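PDB 5TU0: Lmo2125 protein from Listeria monocytogenes serovar 1/2a, which binds maltose and probably delivers it to a membrane transporter as the extracellular solute-binding lipoprotein of a sugar uptake system. Local coordinates for residues Ala158-Phe163 against Ile199-Lys204. The protein carries 2 engineered substitutions. Sequence-based numbering, arbitrary orientation.
Sequences AKWTDF and ITYATK
Trp160, in the type I beta turn Lys159-Asp162, faces Ala202 on helix 193-208 across a CA-CA distance of 7.2 Å, and within the two segments its indole makes the contact from the loop side. The six-membered part of the ring does the touching. CE3 of Trp160 lies 3.7 Å from CB of Ala202, and Trp160 CZ3 sits 3.8 Å from Ala202 CA, so the small alanine lets the indole come close to the helix backbone. Trp160 CG stands anti to its own carbonyl carbon (chi1 -73°), which carries the ring outward from the turn to the helix. At the far end of the indole, Trp160 CH2 meets CE2 of Tyr201 at 4.1 Å, the two rings meeting at a slant. Ala158 CB rests 3.6 Å above one face of the indole, toward its rim. The pyrrole N-H is used by Tyr267 OH, while Tyr201 OH bonds to Glu136 and Trp205. Trp205 also meets Trp160 edge-to-face, and Leu169 of helix 163-172 touches both Trp160 and Ala202. Farther from helix 193-208, Lys159 NZ forms a 2.9 Å salt bridge with Asp162 OD2, and Asp162 OD1 caps Tyr164 N. The contact thus joins the beta turn leading into the N-cap of helix 163-172 to helix 193-208 through a largely buried cluster, in a solute-binding protein fold whose Tyr164 lines the sugar pocket.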
ATOM      1  N   ALA A 158      -1.615  15.712   6.169  1.00 23.47           N
ATOM      2  CA  ALA A 158      -1.840  14.258   5.962  1.00 23.08           C
ATOM      3  C   ALA A 158      -3.344  14.018   5.849  1.00 22.84           C
ATOM      4  O   ALA A 158      -4.126  14.588   6.612  1.00 22.86           O
ATOM      5  CB  ALA A 158      -1.245  13.446   7.092  1.00 22.28           C
ATOM      6  N   LYS A 159      -3.746  13.170   4.901  1.00 23.12           N
ATOM      7  CA  LYS A 159      -5.164  12.890   4.668  1.00 23.29           C
ATOM      8  C   LYS A 159      -5.714  11.939   5.739  1.00 22.64           C
ATOM      9  O   LYS A 159      -6.172  10.808   5.442  1.00 21.28           O
ATOM     10  CB  LYS A 159      -5.343  12.303   3.265  1.00 24.26           C
ATOM     11  CG  LYS A 159      -6.775  12.296   2.761  1.00 25.52           C
ATOM     12  CD  LYS A 159      -6.941  11.385   1.551  1.00 26.97           C
ATOM     13  CE  LYS A 159      -8.394  11.314   1.113  1.00 28.72           C
ATOM     14  NZ  LYS A 159      -8.617  10.233   0.113  1.00 30.17           N
ATOM     15  N   TRP A 160      -5.716  12.400   6.982  1.00 22.12           N
ATOM     16  CA  TRP A 160      -6.126  11.540   8.069  1.00 22.72           C
ATOM     17  C   TRP A 160      -7.618  11.171   8.162  1.00 22.93           C
ATOM     18  O   TRP A 160      -7.967  10.309   8.967  1.00 22.64           O
ATOM     19  CB  TRP A 160      -5.557  12.000   9.419  1.00 22.64           C
ATOM     20  CG  TRP A 160      -4.064  11.738   9.585  1.00 22.94           C
ATOM     21  CD1 TRP A 160      -3.306  10.772   8.964  1.00 23.27           C
ATOM     22  CD2 TRP A 160      -3.202  12.347  10.551  1.00 23.31           C
ATOM     23  NE1 TRP A 160      -2.019  10.798   9.433  1.00 22.67           N
ATOM     24  CE2 TRP A 160      -1.928  11.753  10.413  1.00 23.64           C
ATOM     25  CE3 TRP A 160      -3.376  13.360  11.495  1.00 23.91           C
ATOM     26  CZ2 TRP A 160      -0.833  12.147  11.187  1.00 23.72           C
ATOM     27  CZ3 TRP A 160      -2.293  13.756  12.251  1.00 23.88           C
ATOM     28  CH2 TRP A 160      -1.037  13.149  12.098  1.00 23.86           C
ATOM     29  N   THR A 161      -8.474  11.764   7.329  1.00 22.99           N
ATOM     30  CA  THR A 161      -9.880  11.340   7.277  1.00 23.27           C
ATOM     31  C   THR A 161      -9.976   9.983   6.571  1.00 23.22           C
ATOM     32  O   THR A 161     -10.973   9.281   6.704  1.00 23.10           O
ATOM     33  CB  THR A 161     -10.793  12.329   6.536  1.00 24.49           C
ATOM     34  OG1 THR A 161     -10.232  12.646   5.254  1.00 24.92           O
ATOM     35  CG2 THR A 161     -10.952  13.604   7.341  1.00 24.87           C
ATOM     36  N   ASP A 162      -8.944   9.651   5.795  1.00 23.43           N
ATOM     37  CA  ASP A 162      -8.874   8.402   5.048  1.00 24.01           C
ATOM     38  C   ASP A 162      -8.142   7.373   5.929  1.00 22.81           C
ATOM     39  O   ASP A 162      -6.952   7.528   6.237  1.00 21.41           O
ATOM     40  CB  ASP A 162      -8.137   8.654   3.722  1.00 25.19           C
ATOM     41  CG  ASP A 162      -8.177   7.465   2.765  1.00 27.17           C
ATOM     42  OD1 ASP A 162      -8.156   6.306   3.214  1.00 26.23           O
ATOM     43  OD2 ASP A 162      -8.169   7.710   1.539  1.00 29.70           O
ATOM     44  N   PHE A 163      -8.855   6.327   6.340  1.00 22.31           N
ATOM     45  CA  PHE A 163      -8.267   5.300   7.190  1.00 22.10           C
ATOM     46  C   PHE A 163      -7.026   4.661   6.588  1.00 21.42           C
ATOM     47  O   PHE A 163      -6.143   4.243   7.316  1.00 20.78           O
ATOM     48  CB  PHE A 163      -9.301   4.235   7.521  1.00 22.86           C
ATOM     49  CG  PHE A 163      -8.798   3.170   8.428  1.00 23.05           C
ATOM     50  CD1 PHE A 163      -8.438   3.471   9.731  1.00 23.81           C
ATOM     51  CD2 PHE A 163      -8.750   1.840   8.005  1.00 24.23           C
ATOM     52  CE1 PHE A 163      -7.991   2.480  10.584  1.00 24.04           C
ATOM     53  CE2 PHE A 163      -8.302   0.851   8.861  1.00 23.80           C
ATOM     54  CZ  PHE A 163      -7.929   1.175  10.146  1.00 23.73           C
ATOM     55  N   ILE A 199      -6.081   8.463  17.648  1.00 22.97           N
ATOM     56  CA  ILE A 199      -7.208   9.256  17.223  1.00 23.19           C
ATOM     57  C   ILE A 199      -7.125  10.633  17.895  1.00 23.58           C
ATOM     58  O   ILE A 199      -7.339  11.651  17.236  1.00 23.51           O
ATOM     59  CB  ILE A 199      -8.557   8.573  17.534  1.00 23.29           C
ATOM     60  CG1 ILE A 199      -8.669   7.237  16.778  1.00 23.14           C
ATOM     61  CG2 ILE A 199      -9.697   9.487  17.112  1.00 23.84           C
ATOM     62  CD1 ILE A 199      -9.842   6.399  17.224  1.00 23.71           C
ATOM     63  N   THR A 200      -6.782  10.642  19.190  1.00 24.71           N
ATOM     64  CA  THR A 200      -6.656  11.884  19.966  1.00 25.66           C
ATOM     65  C   THR A 200      -5.574  12.791  19.375  1.00 25.51           C
ATOM     66  O   THR A 200      -5.787  13.992  19.240  1.00 25.23           O
ATOM     67  CB  THR A 200      -6.368  11.583  21.460  1.00 26.38           C
ATOM     68  OG1 THR A 200      -7.410  10.753  21.982  1.00 25.93           O
ATOM     69  CG2 THR A 200      -6.301  12.865  22.299  1.00 27.66           C
ATOM     70  N   TYR A 201      -4.425  12.214  19.028  1.00 24.84           N
ATOM     71  CA  TYR A 201      -3.340  12.966  18.406  1.00 24.90           C
ATOM     72  C   TYR A 201      -3.777  13.570  17.059  1.00 24.26           C
ATOM     73  O   TYR A 201      -3.536  14.765  16.780  1.00 23.93           O
ATOM     74  CB  TYR A 201      -2.090  12.105  18.228  1.00 24.69           C
ATOM     75  CG  TYR A 201      -0.942  12.903  17.725  1.00 24.63           C
ATOM     76  CD1 TYR A 201      -0.263  13.795  18.574  1.00 25.22           C
ATOM     77  CD2 TYR A 201      -0.534  12.822  16.388  1.00 25.46           C
ATOM     78  CE1 TYR A 201       0.784  14.556  18.106  1.00 24.84           C
ATOM     79  CE2 TYR A 201       0.525  13.591  15.916  1.00 23.99           C
ATOM     80  CZ  TYR A 201       1.179  14.445  16.775  1.00 24.47           C
ATOM     81  OH  TYR A 201       2.225  15.222  16.299  1.00 23.40           O
ATOM     82  N   ALA A 202      -4.441  12.770  16.243  1.00 23.05           N
ATOM     83  CA  ALA A 202      -4.947  13.258  14.947  1.00 23.36           C
ATOM     84  C   ALA A 202      -5.920  14.427  15.115  1.00 23.75           C
ATOM     85  O   ALA A 202      -5.863  15.408  14.372  1.00 23.04           O
ATOM     86  CB  ALA A 202      -5.612  12.129  14.159  1.00 22.63           C
ATOM     87  N   THR A 203      -6.796  14.312  16.110  1.00 23.47           N
ATOM     88  CA  THR A 203      -7.802  15.309  16.367  1.00 24.97           C
ATOM     89  C   THR A 203      -7.156  16.666  16.694  1.00 26.66           C
ATOM     90  O   THR A 203      -7.704  17.708  16.319  1.00 26.61           O
ATOM     91  CB  THR A 203      -8.763  14.813  17.476  1.00 25.06           C
ATOM     92  OG1 THR A 203      -9.413  13.597  17.028  1.00 25.94           O
ATOM     93  CG2 THR A 203      -9.829  15.828  17.797  1.00 26.51           C
ATOM     94  N   LYS A 204      -6.000  16.648  17.359  1.00 27.67           N
ATOM     95  CA  LYS A 204      -5.293  17.904  17.693  1.00 30.21           C
ATOM     96  C   LYS A 204      -4.885  18.629  16.402  1.00 28.72           C
ATOM     97  O   LYS A 204      -5.012  19.856  16.305  1.00 28.70           O
ATOM     98  CB  LYS A 204      -4.051  17.653  18.561  1.00 32.83           C
ATOM     99  CG  LYS A 204      -4.276  16.980  19.910  1.00 36.23           C
ATOM    100  CD  LYS A 204      -5.063  17.815  20.897  1.00 41.28           C
ATOM    101  CE  LYS A 204      -5.134  17.120  22.256  1.00 44.91           C
ATOM    102  NZ  LYS A 204      -6.118  17.796  23.158  1.00 48.11           N
TER